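Local coordinates for protein ubiquitin-conjugating enzyme E2, putative (Plasmodium falciparum, PDB 2Q0V) that probably takes part in ubiquitin transfer as a member of the ubiquitin-conjugating enzyme family, with sequence affinity to the E2 variants, at residues E40-G45 with T127-L132; L54-C59 with T77-D82; C59-Q64 with S131-M136; R72-T77 with V91-K96. One frame throughout, in Å; residues are numbered along the deposited sequence.

Contact 1 (E40-G45 with T127-L132); sequences EGVSFG and TILISL
L129 on the helix meets V42 and F44 on the edge strand, and these three residues carry most of the contact. The root of L129 serves one partner: its CB lies 3.8 Å from CG1 of V42. The methyl branch CD1 of L129 serves the other partner, 3.7 Å from CB of F44, and also approaches the backbone at 3.5 Å from O of S43. CD1 comes obliquely to the F44 ring, 3.9 Å from CD2. For V42, chi1 of -48° sets CG1 opposite its carbonyl carbon, and this turns the branch against the L129 backbone as well, with CG1 at 4.0 Å from C of L129. One shell out, C59 and I78 of the two inner strands also touch L129, while backbone bonds from G41 to F62 and from S43 to T60 hold the edge strand in the sheet. The segment axes come to 8.9 Å at an angle of 149°, the separation expected when a helix lies over a sheet face, here the face shared by V42 and F44 in the ubiquitin-conjugating fold. Within the helix S131 OG bonds at 2.9 Å to O of T127, one turn back, a carbonyl that also accepts S131 N. Across the interface the side chains meet carbon to carbon, which implies a contact held by burial and shape rather than by directed polar bonds.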
loop_
_atom_site.group_PDB
_atom_site.type_symbol
_atom_site.label_atom_id
_atom_site.label_comp_id
_atom_site.label_asym_id
_atom_site.label_seq_id
_atom_site.Cartn_x
_atom_site.Cartn_y
_atom_site.Cartn_z
ATOM N N GLU A 40 -6.825 -10.816 -0.013
ATOM C CA GLU A 40 -7.383 -10.604 -1.354
ATOM C C GLU A 40 -7.481 -9.116 -1.747
ATOM O O GLU A 40 -7.709 -8.251 -0.897
ATOM C CB GLU A 40 -8.778 -11.289 -1.451
ATOM C CG GLU A 40 -9.916 -10.471 -0.890
ATOM C CD GLU A 40 -11.269 -11.221 -0.695
ATOM O OE1 GLU A 40 -11.392 -12.469 -0.785
ATOM O OE2 GLU A 40 -12.243 -10.516 -0.401
ATOM N N GLY A 41 -7.255 -8.743 -2.990
ATOM C CA GLY A 41 -6.314 -9.283 -3.908
ATOM C C GLY A 41 -5.325 -8.126 -3.820
ATOM O O GLY A 41 -5.534 -7.035 -4.392
ATOM N N VAL A 42 -4.318 -8.324 -2.969
ATOM C CA VAL A 42 -3.193 -7.427 -2.883
ATOM C C VAL A 42 -1.963 -8.299 -2.913
ATOM O O VAL A 42 -1.993 -9.459 -2.544
ATOM C CB VAL A 42 -3.181 -6.489 -1.623
ATOM C CG1 VAL A 42 -4.522 -5.792 -1.391
ATOM C CG2 VAL A 42 -2.693 -7.220 -0.370
ATOM N N SER A 43 -0.879 -7.737 -3.416
ATOM C CA SER A 43 0.409 -8.354 -3.236
ATOM C C SER A 43 1.411 -7.257 -2.879
ATOM O O SER A 43 1.159 -6.061 -3.089
ATOM C CB SER A 43 0.793 -9.127 -4.473
ATOM O OG SER A 43 1.083 -8.217 -5.497
ATOM N N PHE A 44 2.520 -7.660 -2.280
ATOM C CA PHE A 44 3.572 -6.716 -1.925
ATOM C C PHE A 44 4.901 -7.432 -1.748
ATOM O O PHE A 44 4.954 -8.608 -1.362
ATOM C CB PHE A 44 3.206 -5.869 -0.685
ATOM C CG PHE A 44 2.928 -6.663 0.566
ATOM C CD1 PHE A 44 3.919 -6.863 1.515
ATOM C CD2 PHE A 44 1.665 -7.184 0.812
ATOM C CE1 PHE A 44 3.658 -7.583 2.711
ATOM C CE2 PHE A 44 1.390 -7.911 1.985
ATOM C CZ PHE A 44 2.393 -8.117 2.937
ATOM N N GLY A 45 5.970 -6.704 -2.063
ATOM C CA GLY A 45 7.326 -7.218 -1.909
ATOM C C GLY A 45 8.357 -6.137 -2.138
ATOM O O GLY A 45 8.033 -4.972 -2.341
ATOM N N THR A 127 -2.191 -3.371 5.589
ATOM C CA THR A 127 -3.288 -2.453 6.000
ATOM C C THR A 127 -3.553 -1.338 4.987
ATOM O O THR A 127 -4.708 -0.970 4.738
ATOM C CB THR A 127 -3.018 -1.765 7.382
ATOM O OG1 THR A 127 -2.490 -2.721 8.299
ATOM C CG2 THR A 127 -4.285 -1.222 7.973
ATOM N N ILE A 128 -2.472 -0.783 4.448
ATOM C CA ILE A 128 -2.553 0.305 3.482
ATOM C C ILE A 128 -3.184 -0.222 2.186
ATOM O O ILE A 128 -4.138 0.331 1.689
ATOM C CB ILE A 128 -1.151 0.898 3.198
ATOM C CG1 ILE A 128 -0.549 1.531 4.477
ATOM C CG2 ILE A 128 -1.210 1.862 1.972
ATOM C CD1 ILE A 128 0.974 1.870 4.347
ATOM N N LEU A 129 -2.669 -1.335 1.696
ATOM C CA LEU A 129 -3.174 -1.953 0.481
ATOM C C LEU A 129 -4.648 -2.291 0.608
ATOM O O LEU A 129 -5.426 -1.847 -0.218
ATOM C CB LEU A 129 -2.291 -3.137 0.066
ATOM C CG LEU A 129 -0.847 -2.689 -0.226
ATOM C CD1 LEU A 129 0.094 -3.851 -0.528
ATOM C CD2 LEU A 129 -0.746 -1.531 -1.281
ATOM N N ILE A 130 -5.027 -2.995 1.677
ATOM C CA ILE A 130 -6.423 -3.222 2.069
ATOM C C ILE A 130 -7.282 -1.969 2.157
ATOM O O ILE A 130 -8.382 -1.915 1.641
ATOM C CB ILE A 130 -6.498 -3.953 3.417
ATOM C CG1 ILE A 130 -5.896 -5.345 3.292
ATOM C CG2 ILE A 130 -7.985 -4.055 3.931
ATOM C CD1 ILE A 130 -5.876 -6.124 4.700
ATOM N N SER A 131 -6.765 -0.945 2.803
ATOM C CA SER A 131 -7.464 0.340 2.892
ATOM C C SER A 131 -7.729 1.002 1.570
ATOM O O SER A 131 -8.771 1.627 1.401
ATOM C CB SER A 131 -6.698 1.295 3.790
ATOM O OG SER A 131 -6.941 0.909 5.111
ATOM N N LEU A 132 -6.768 0.897 0.659
ATOM C CA LEU A 132 -6.909 1.443 -0.686
ATOM C C LEU A 132 -7.937 0.675 -1.509
ATOM O O LEU A 132 -8.746 1.277 -2.215
ATOM C CB LEU A 132 -5.547 1.510 -1.386
ATOM C CG LEU A 132 -4.596 2.610 -0.850
ATOM C CD1 LEU A 132 -3.179 2.443 -1.474
ATOM C CD2 LEU A 132 -5.155 3.990 -1.112
#

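Contact 2 (L54-C59 with T77-D82); sequences LSNWSC and TIFCDD
W57 and I78 form an antiparallel hydrogen-bonded pair, and the tryptophan side chain runs from that pair toward C80. CB of W57 lies 4.3 Å from CB of I78, both on the same sheet face. With chi1 at -61°, CG stands beside the backbone N of W57, and this helps lay the CD1-NE1 edge of the indole along O of I78 and the C80 sulfur. CD1 of W57 is 3.7 Å from O of I78, which sits at the ring edge near its plane. NE1 of W57 then passes 3.9 Å from SG of C80; the sulfur stands obliquely to the five-membered ring, a Cys sulfur-aromatic contact. NE1 donates to O of L54, in the loop just before the strand, at 3.0 Å; the bend of 136° at the hydrogen and a donor lifted 50° out of the carbonyl plane make this an imperfect bond. Backbone bonds fix the pairing: W57 N to I78 O at 2.8 Å and I78 N to W57 O at 2.9 Å, with C80 N to S55 O at 2.6 Å extending it past the strand end. Behind the hairpin, the indole packs on L26 and L30 of helix 22-34, on I125 of helix 125-135, and on F44 and L46 of strand 42-46.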
loop_
_atom_site.group_PDB
_atom_site.type_symbol
_atom_site.label_atom_id
_atom_site.label_comp_id
_atom_site.label_asym_id
_atom_site.label_seq_id
_atom_site.Cartn_x
_atom_site.Cartn_y
_atom_site.Cartn_z
ATOM N N LEU A 54 15.455 -2.618 3.342
ATOM C CA LEU A 54 14.059 -3.068 3.104
ATOM C C LEU A 54 13.032 -1.924 3.113
ATOM O O LEU A 54 11.969 -2.028 3.707
ATOM C CB LEU A 54 13.640 -4.158 4.097
ATOM C CG LEU A 54 14.554 -5.356 4.376
ATOM C CD1 LEU A 54 15.028 -5.333 5.833
ATOM C CD2 LEU A 54 13.790 -6.631 4.103
ATOM N N SER A 55 13.371 -0.834 2.440
ATOM C CA SER A 55 12.603 0.383 2.536
ATOM C C SER A 55 11.571 0.565 1.420
ATOM O O SER A 55 10.522 1.147 1.654
ATOM C CB SER A 55 13.538 1.600 2.579
ATOM O OG SER A 55 14.379 1.549 3.708
ATOM N N ASN A 56 11.898 0.097 0.225
ATOM C CA ASN A 56 11.092 0.312 -0.982
ATOM C C ASN A 56 10.332 -0.943 -1.431
ATOM O O ASN A 56 10.936 -1.997 -1.684
ATOM C CB ASN A 56 11.975 0.809 -2.134
ATOM C CG ASN A 56 11.862 2.326 -2.350
ATOM O OD1 ASN A 56 12.608 3.130 -1.738
ATOM N ND2 ASN A 56 10.920 2.730 -3.231
ATOM N N TRP A 57 9.016 -0.821 -1.551
ATOM C CA TRP A 57 8.184 -1.989 -1.835
ATOM C C TRP A 57 7.388 -1.814 -3.089
ATOM O O TRP A 57 6.722 -0.795 -3.259
ATOM C CB TRP A 57 7.245 -2.313 -0.657
ATOM C CG TRP A 57 7.994 -2.635 0.626
ATOM C CD1 TRP A 57 8.729 -1.764 1.388
ATOM C CD2 TRP A 57 8.073 -3.900 1.285
ATOM N NE1 TRP A 57 9.261 -2.411 2.473
ATOM C CE2 TRP A 57 8.874 -3.721 2.441
ATOM C CE3 TRP A 57 7.539 -5.164 1.023
ATOM C CZ2 TRP A 57 9.176 -4.774 3.321
ATOM C CZ3 TRP A 57 7.828 -6.200 1.892
ATOM C CH2 TRP A 57 8.635 -5.996 3.039
ATOM N N SER A 58 7.463 -2.824 -3.951
ATOM C CA SER A 58 6.571 -2.964 -5.091
ATOM C C SER A 58 5.288 -3.715 -4.706
ATOM O O SER A 58 5.346 -4.838 -4.206
ATOM C CB SER A 58 7.271 -3.699 -6.226
ATOM O OG SER A 58 8.206 -2.835 -6.826
ATOM N N CYS A 59 4.149 -3.079 -4.980
ATOM C CA CYS A 59 2.827 -3.544 -4.563
ATOM C C CYS A 59 1.815 -3.596 -5.707
ATOM O O CYS A 59 1.908 -2.839 -6.673
ATOM C CB CYS A 59 2.299 -2.650 -3.449
ATOM S SG CYS A 59 3.448 -2.458 -2.062
ATOM N N THR A 77 4.041 1.862 -5.201
ATOM C CA THR A 77 5.335 1.843 -4.556
ATOM C C THR A 77 5.134 2.371 -3.144
ATOM O O THR A 77 4.564 3.434 -2.957
ATOM C CB THR A 77 6.367 2.708 -5.375
ATOM O OG1 THR A 77 6.551 2.111 -6.662
ATOM C CG2 THR A 77 7.715 2.792 -4.698
ATOM N N ILE A 78 5.563 1.595 -2.157
ATOM C CA ILE A 78 5.517 2.024 -0.745
ATOM C C ILE A 78 6.952 2.219 -0.224
ATOM O O ILE A 78 7.807 1.376 -0.390
ATOM C CB ILE A 78 4.647 1.045 0.132
ATOM C CG1 ILE A 78 3.189 1.133 -0.332
ATOM C CG2 ILE A 78 4.740 1.386 1.607
ATOM C CD1 ILE A 78 2.164 0.370 0.505
ATOM N N PHE A 79 7.226 3.360 0.369
ATOM C CA PHE A 79 8.557 3.598 0.865
ATOM C C PHE A 79 8.531 3.751 2.360
ATOM O O PHE A 79 7.912 4.687 2.858
ATOM C CB PHE A 79 9.162 4.870 0.251
ATOM C CG PHE A 79 10.501 5.232 0.856
ATOM C CD1 PHE A 79 11.654 4.564 0.451
ATOM C CD2 PHE A 79 10.592 6.188 1.867
ATOM C CE1 PHE A 79 12.876 4.854 1.024
ATOM C CE2 PHE A 79 11.826 6.487 2.456
ATOM C CZ PHE A 79 12.966 5.819 2.033
ATOM N N CYS A 80 9.216 2.861 3.071
ATOM C CA CYS A 80 9.301 2.938 4.541
ATOM C C CYS A 80 10.607 3.609 4.990
ATOM O O CYS A 80 11.669 2.993 4.890
ATOM C CB CYS A 80 9.227 1.532 5.161
ATOM S SG CYS A 80 7.790 0.502 4.673
ATOM N N ASP A 81 10.543 4.843 5.491
ATOM C CA ASP A 81 11.759 5.510 6.001
ATOM C C ASP A 81 12.327 4.854 7.284
ATOM O O ASP A 81 11.821 3.811 7.744
ATOM C CB ASP A 81 11.560 7.032 6.162
ATOM C CG ASP A 81 10.676 7.393 7.325
ATOM O OD1 ASP A 81 10.553 6.555 8.241
ATOM O OD2 ASP A 81 10.113 8.528 7.340
ATOM N N ASP A 82 13.383 5.445 7.853
ATOM C CA ASP A 82 14.030 4.796 8.988
ATOM C C ASP A 82 13.261 4.908 10.327
ATOM O O ASP A 82 13.591 4.204 11.275
ATOM C CB ASP A 82 15.538 5.116 9.075
ATOM C CG ASP A 82 16.421 4.008 8.397
ATOM O OD1 ASP A 82 16.920 3.096 9.124
ATOM O OD2 ASP A 82 16.580 4.014 7.139
#

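Contact 3 (C59-Q64 with S131-M136); sequences CTIFGQ and SLRQEM
The carbonyl oxygen of F62 takes a hydrogen bond from NH2 of R133 at 2.9 Å, with 148° at the hydrogen. The donor stands 50° above the carbonyl plane, so the arginine comes over the peptide rather than along a lone pair. CD of R133 lies 3.7 Å from CG2 of I61, and the bend at chi3 (95°) then turns the guanidinium so that NH2 meets the F62 oxygen. NE of R133 makes a weak bond to O of E40, giving the guanidinium a second backbone partner in the approach to the edge strand. Helix 125-135 packs here on the end of strand 56-62, at 8.9 Å between segment axes, within the helix-on-meander layout of the ubiquitin-conjugating fold. Beside the arginine the contact is apolar. CD1 of I61 pushes to 3.5 Å from CB of L132, the two side chains crossing at about a right angle, while CG2 of I61 meets CE of M136 at 3.7 Å. M136, extended beyond CG, runs its sulfur past the turn: SD lies 3.9 Å from CA of G63 and 3.6 Å from N of Q64. CB of Q64 touches CB of M136 at 3.8 Å.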
loop_
_atom_site.group_PDB
_atom_site.type_symbol
_atom_site.label_atom_id
_atom_site.label_comp_id
_atom_site.label_asym_id
_atom_site.label_seq_id
_atom_site.Cartn_x
_atom_site.Cartn_y
_atom_site.Cartn_z
ATOM N N CYS A 59 4.149 -3.079 -4.980
ATOM C CA CYS A 59 2.827 -3.544 -4.563
ATOM C C CYS A 59 1.815 -3.596 -5.707
ATOM O O CYS A 59 1.908 -2.839 -6.673
ATOM C CB CYS A 59 2.299 -2.650 -3.449
ATOM S SG CYS A 59 3.448 -2.458 -2.062
ATOM N N THR A 60 0.846 -4.491 -5.580
ATOM C CA THR A 60 -0.257 -4.610 -6.523
ATOM C C THR A 60 -1.603 -4.628 -5.785
ATOM O O THR A 60 -1.761 -5.333 -4.766
ATOM C CB THR A 60 -0.122 -5.889 -7.366
ATOM O OG1 THR A 60 1.126 -5.871 -8.070
ATOM C CG2 THR A 60 -1.216 -5.984 -8.381
ATOM N N ILE A 61 -2.548 -3.848 -6.315
ATOM C CA ILE A 61 -3.946 -3.851 -5.912
ATOM C C ILE A 61 -4.825 -4.291 -7.115
ATOM O O ILE A 61 -4.806 -3.657 -8.184
ATOM C CB ILE A 61 -4.400 -2.431 -5.461
ATOM C CG1 ILE A 61 -3.815 -2.064 -4.100
ATOM C CG2 ILE A 61 -5.911 -2.327 -5.353
ATOM C CD1 ILE A 61 -4.074 -0.587 -3.745
ATOM N N PHE A 62 -5.593 -5.361 -6.928
ATOM C CA PHE A 62 -6.720 -5.658 -7.813
ATOM C C PHE A 62 -7.906 -4.708 -7.574
ATOM O O PHE A 62 -8.321 -4.474 -6.433
ATOM C CB PHE A 62 -7.143 -7.104 -7.642
ATOM C CG PHE A 62 -8.278 -7.532 -8.539
ATOM C CD1 PHE A 62 -9.386 -8.198 -8.007
ATOM C CD2 PHE A 62 -8.242 -7.294 -9.921
ATOM C CE1 PHE A 62 -10.466 -8.616 -8.850
ATOM C CE2 PHE A 62 -9.295 -7.701 -10.755
ATOM C CZ PHE A 62 -10.411 -8.366 -10.220
ATOM N N GLY A 63 -8.419 -4.134 -8.656
ATOM C CA GLY A 63 -9.623 -3.312 -8.609
ATOM C C GLY A 63 -10.809 -4.023 -7.995
ATOM O O GLY A 63 -10.916 -5.243 -8.002
ATOM N N GLN A 64 -11.716 -3.245 -7.445
ATOM C CA GLN A 64 -12.835 -3.799 -6.705
ATOM C C GLN A 64 -14.004 -4.202 -7.675
ATOM O O GLN A 64 -14.453 -3.378 -8.497
ATOM C CB GLN A 64 -13.220 -2.751 -5.637
ATOM C CG GLN A 64 -13.939 -3.210 -4.394
ATOM C CD GLN A 64 -13.294 -4.306 -3.572
ATOM O OE1 GLN A 64 -12.500 -4.046 -2.664
ATOM N NE2 GLN A 64 -13.741 -5.526 -3.789
ATOM N N SER A 131 -6.765 -0.945 2.803
ATOM C CA SER A 131 -7.464 0.340 2.892
ATOM C C SER A 131 -7.729 1.002 1.570
ATOM O O SER A 131 -8.771 1.627 1.401
ATOM C CB SER A 131 -6.698 1.295 3.790
ATOM O OG SER A 131 -6.941 0.909 5.111
ATOM N N LEU A 132 -6.768 0.897 0.659
ATOM C CA LEU A 132 -6.909 1.443 -0.686
ATOM C C LEU A 132 -7.937 0.675 -1.509
ATOM O O LEU A 132 -8.746 1.277 -2.215
ATOM C CB LEU A 132 -5.547 1.510 -1.386
ATOM C CG LEU A 132 -4.596 2.610 -0.850
ATOM C CD1 LEU A 132 -3.179 2.443 -1.474
ATOM C CD2 LEU A 132 -5.155 3.990 -1.112
ATOM N N ARG A 133 -7.960 -0.647 -1.366
ATOM C CA ARG A 133 -8.975 -1.409 -2.047
ATOM C C ARG A 133 -10.384 -1.122 -1.502
ATOM O O ARG A 133 -11.342 -1.177 -2.248
ATOM C CB ARG A 133 -8.667 -2.893 -1.976
ATOM C CG ARG A 133 -8.890 -3.554 -3.266
ATOM C CD ARG A 133 -8.007 -4.773 -3.453
ATOM N NE ARG A 133 -8.757 -5.936 -3.036
ATOM C CZ ARG A 133 -9.806 -6.453 -3.672
ATOM N NH1 ARG A 133 -10.407 -7.498 -3.144
ATOM N NH2 ARG A 133 -10.242 -5.960 -4.811
ATOM N N GLN A 134 -10.501 -0.787 -0.218
ATOM C CA GLN A 134 -11.803 -0.460 0.370
ATOM C C GLN A 134 -12.302 0.905 -0.016
ATOM O O GLN A 134 -13.496 1.100 -0.199
ATOM C CB GLN A 134 -11.772 -0.636 1.879
ATOM C CG GLN A 134 -11.662 -2.143 2.229
ATOM C CD GLN A 134 -13.023 -2.835 2.284
ATOM O OE1 GLN A 134 -14.039 -2.228 2.657
ATOM N NE2 GLN A 134 -13.043 -4.094 1.947
ATOM N N GLU A 135 -11.374 1.844 -0.159
ATOM C CA GLU A 135 -11.678 3.157 -0.684
ATOM C C GLU A 135 -12.342 3.140 -2.057
ATOM O O GLU A 135 -13.059 4.076 -2.381
ATOM C CB GLU A 135 -10.406 3.998 -0.776
ATOM C CG GLU A 135 -9.998 4.595 0.546
ATOM C CD GLU A 135 -11.096 5.398 1.203
ATOM O OE1 GLU A 135 -11.426 6.502 0.685
ATOM O OE2 GLU A 135 -11.620 4.925 2.247
ATOM N N MET A 136 -12.062 2.109 -2.857
ATOM C CA MET A 136 -12.625 1.965 -4.192
ATOM C C MET A 136 -14.121 1.719 -4.126
ATOM O O MET A 136 -14.833 2.074 -5.059
ATOM C CB MET A 136 -11.976 0.807 -4.936
ATOM C CG MET A 136 -10.592 1.066 -5.430
ATOM S SD MET A 136 -9.932 -0.516 -5.875
ATOM C CE MET A 136 -8.427 0.091 -6.677
#

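Contact 4 (R72-T77 with V91-K96); sequences RIYSLT and VKFDTK
L76 and F93 face each other as a non-hydrogen-bonded pair in the antiparallel beta hairpin of strands 73-79 and 90-93, part of the sheet of the ubiquitin-conjugating fold. Their side is the tight one. CD1 of L76 sits over the centre of the F93 ring, 3.7 Å from the centroid and 9° off the normal, a clear CH-pi contact. That placement follows from chi1 of 48°, which puts CG of L76 between its backbone N and carbonyl carbon, and the two side chains then run side by side. CB of Y74 reaches the edge of the same ring, 3.6 Å from CE2 of F93, and V91 adds a methyl beside L76. L132 of helix 125-135 covers L76 and V91 from above the sheet. The other side, with S75, T77, K92 and D94, is partly exposed and polar. After F93 the regular pairing is interrupted: S75 O accepts both D94 N (2.9 Å) and T95 N (3.2 Å), from the same face of its carbonyl. This resembles a classic beta bulge, except that S75 N bonds to the side-chain OG1 of T95, at 2.8 Å and nearly straight (169°). A water donates to L76 O and D94 OD2, and OD2 of D94 offers its syn lone pair to OG1 of T77, 2.8 Å away.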
loop_
_atom_site.group_PDB
_atom_site.type_symbol
_atom_site.label_atom_id
_atom_site.label_comp_id
_atom_site.label_asym_id
_atom_site.label_seq_id
_atom_site.Cartn_x
_atom_site.Cartn_y
_atom_site.Cartn_z
ATOM N N ARG A 72 -9.153 -4.179 -13.112
ATOM C CA ARG A 72 -7.913 -3.487 -13.360
ATOM C C ARG A 72 -6.875 -3.816 -12.286
ATOM O O ARG A 72 -7.225 -4.099 -11.128
ATOM C CB ARG A 72 -8.166 -1.986 -13.429
ATOM C CG ARG A 72 -9.203 -1.577 -14.454
ATOM C CD ARG A 72 -9.122 -0.092 -14.641
ATOM N NE ARG A 72 -9.998 0.401 -15.694
ATOM C CZ ARG A 72 -9.851 1.580 -16.283
ATOM N NH1 ARG A 72 -10.692 1.937 -17.236
ATOM N NH2 ARG A 72 -8.864 2.396 -15.924
ATOM N N ILE A 73 -5.612 -3.785 -12.697
ATOM C CA ILE A 73 -4.478 -4.011 -11.839
ATOM C C ILE A 73 -3.791 -2.680 -11.639
ATOM O O ILE A 73 -3.478 -1.998 -12.610
ATOM C CB ILE A 73 -3.454 -4.993 -12.467
ATOM C CG1 ILE A 73 -4.136 -6.271 -12.945
ATOM C CG2 ILE A 73 -2.303 -5.320 -11.473
ATOM C CD1 ILE A 73 -4.939 -6.955 -11.845
ATOM N N TYR A 74 -3.555 -2.310 -10.383
ATOM C CA TYR A 74 -2.853 -1.068 -10.083
ATOM C C TYR A 74 -1.544 -1.397 -9.452
ATOM O O TYR A 74 -1.500 -2.189 -8.514
ATOM C CB TYR A 74 -3.689 -0.159 -9.183
ATOM C CG TYR A 74 -4.947 0.301 -9.876
ATOM C CD1 TYR A 74 -6.108 -0.449 -9.791
ATOM C CD2 TYR A 74 -4.961 1.469 -10.631
ATOM C CE1 TYR A 74 -7.250 -0.067 -10.427
ATOM C CE2 TYR A 74 -6.119 1.865 -11.295
ATOM C CZ TYR A 74 -7.260 1.080 -11.182
ATOM O OH TYR A 74 -8.436 1.435 -11.821
ATOM N N SER A 75 -0.477 -0.813 -10.000
ATOM C CA SER A 75 0.878 -0.924 -9.459
ATOM C C SER A 75 1.208 0.275 -8.563
ATOM O O SER A 75 0.871 1.426 -8.888
ATOM C CB SER A 75 1.921 -0.987 -10.581
ATOM O OG SER A 75 1.981 -2.280 -11.159
ATOM N N LEU A 76 1.866 0.001 -7.436
ATOM C CA LEU A 76 2.234 1.059 -6.559
ATOM C C LEU A 76 3.513 0.801 -5.800
ATOM O O LEU A 76 4.043 -0.296 -5.830
ATOM C CB LEU A 76 1.068 1.509 -5.669
ATOM C CG LEU A 76 0.078 0.720 -4.830
ATOM C CD1 LEU A 76 -0.810 1.766 -4.198
ATOM C CD2 LEU A 76 -0.764 -0.299 -5.602
ATOM N N THR A 77 4.041 1.862 -5.201
ATOM C CA THR A 77 5.335 1.843 -4.556
ATOM C C THR A 77 5.134 2.371 -3.144
ATOM O O THR A 77 4.564 3.434 -2.957
ATOM C CB THR A 77 6.367 2.708 -5.375
ATOM O OG1 THR A 77 6.551 2.111 -6.662
ATOM C CG2 THR A 77 7.715 2.792 -4.698
ATOM N N VAL A 91 3.132 6.556 0.070
ATOM C CA VAL A 91 2.428 5.693 -0.852
ATOM C C VAL A 91 2.197 6.449 -2.151
ATOM O O VAL A 91 1.674 7.566 -2.145
ATOM C CB VAL A 91 1.054 5.196 -0.254
ATOM C CG1 VAL A 91 0.389 4.158 -1.169
ATOM C CG2 VAL A 91 1.226 4.652 1.160
ATOM N N LYS A 92 2.596 5.838 -3.265
ATOM C CA LYS A 92 2.236 6.360 -4.577
ATOM C C LYS A 92 1.891 5.303 -5.625
ATOM O O LYS A 92 2.492 4.213 -5.696
ATOM C CB LYS A 92 3.259 7.378 -5.116
ATOM C CG LYS A 92 4.680 6.922 -5.232
ATOM C CD LYS A 92 5.623 8.144 -5.211
ATOM C CE LYS A 92 5.706 8.801 -3.797
ATOM N NZ LYS A 92 6.611 10.032 -3.670
ATOM N N PHE A 93 0.885 5.645 -6.416
ATOM C CA PHE A 93 0.488 4.835 -7.532
ATOM C C PHE A 93 1.442 5.130 -8.687
ATOM O O PHE A 93 1.764 6.294 -8.979
ATOM C CB PHE A 93 -0.941 5.171 -7.947
ATOM C CG PHE A 93 -1.991 4.482 -7.144
ATOM C CD1 PHE A 93 -2.436 5.026 -5.953
ATOM C CD2 PHE A 93 -2.545 3.274 -7.589
ATOM C CE1 PHE A 93 -3.408 4.389 -5.211
ATOM C CE2 PHE A 93 -3.531 2.629 -6.853
ATOM C CZ PHE A 93 -3.967 3.184 -5.666
ATOM N N ASP A 94 1.907 4.053 -9.304
ATOM C CA ASP A 94 2.593 4.099 -10.569
ATOM C C ASP A 94 1.512 4.034 -11.679
ATOM O O ASP A 94 1.590 4.767 -12.653
ATOM C CB ASP A 94 3.590 2.933 -10.657
ATOM C CG ASP A 94 4.600 2.916 -9.479
ATOM O OD1 ASP A 94 5.203 3.970 -9.139
ATOM O OD2 ASP A 94 4.814 1.833 -8.883
ATOM N N THR A 95 0.493 3.183 -11.496
ATOM C CA THR A 95 -0.668 3.116 -12.379
ATOM C C THR A 95 -1.616 4.262 -12.062
ATOM O O THR A 95 -1.874 4.578 -10.875
ATOM C CB THR A 95 -1.431 1.782 -12.253
ATOM O OG1 THR A 95 -0.514 0.691 -12.324
ATOM C CG2 THR A 95 -2.429 1.615 -13.370
ATOM N N LYS A 96 -2.118 4.885 -13.133
ATOM C CA LYS A 96 -2.990 6.035 -13.041
ATOM C C LYS A 96 -4.320 5.655 -12.439
ATOM O O LYS A 96 -4.921 4.656 -12.819
ATOM C CB LYS A 96 -3.205 6.672 -14.408
ATOM C CG LYS A 96 -2.048 7.553 -14.853
ATOM C CD LYS A 96 -2.524 8.757 -15.670
ATOM C CE LYS A 96 -1.372 9.339 -16.491
ATOM N NZ LYS A 96 -1.407 10.850 -16.584
HETATM O O HOH W 1 5.567 -0.473 -8.468
#

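How the contacts relate
The sheet runs in chain order, strands 42-46, 56-62, 73-79 and 90-93, and helix 125-135 follows late in the chain to pack on one face. Contacts 2 and 4 are hairpin pairings that share T77 on strand 73-79, their centres about 13 Å apart. Contacts 1 and 3 use overlapping parts of helix 125-135, sharing S131 and L132, with centres about 7 Å apart. Contacts 2 and 3 share C59, yet their centres are about 17 Å apart, on opposite sides of the chain's centre. Contacts 1 and 3 bring the helix to strands 42-46 and 56-62, and L132 adds the other two through L76, V91 and F93, linking local hairpins to distant sequence in a single compact domain.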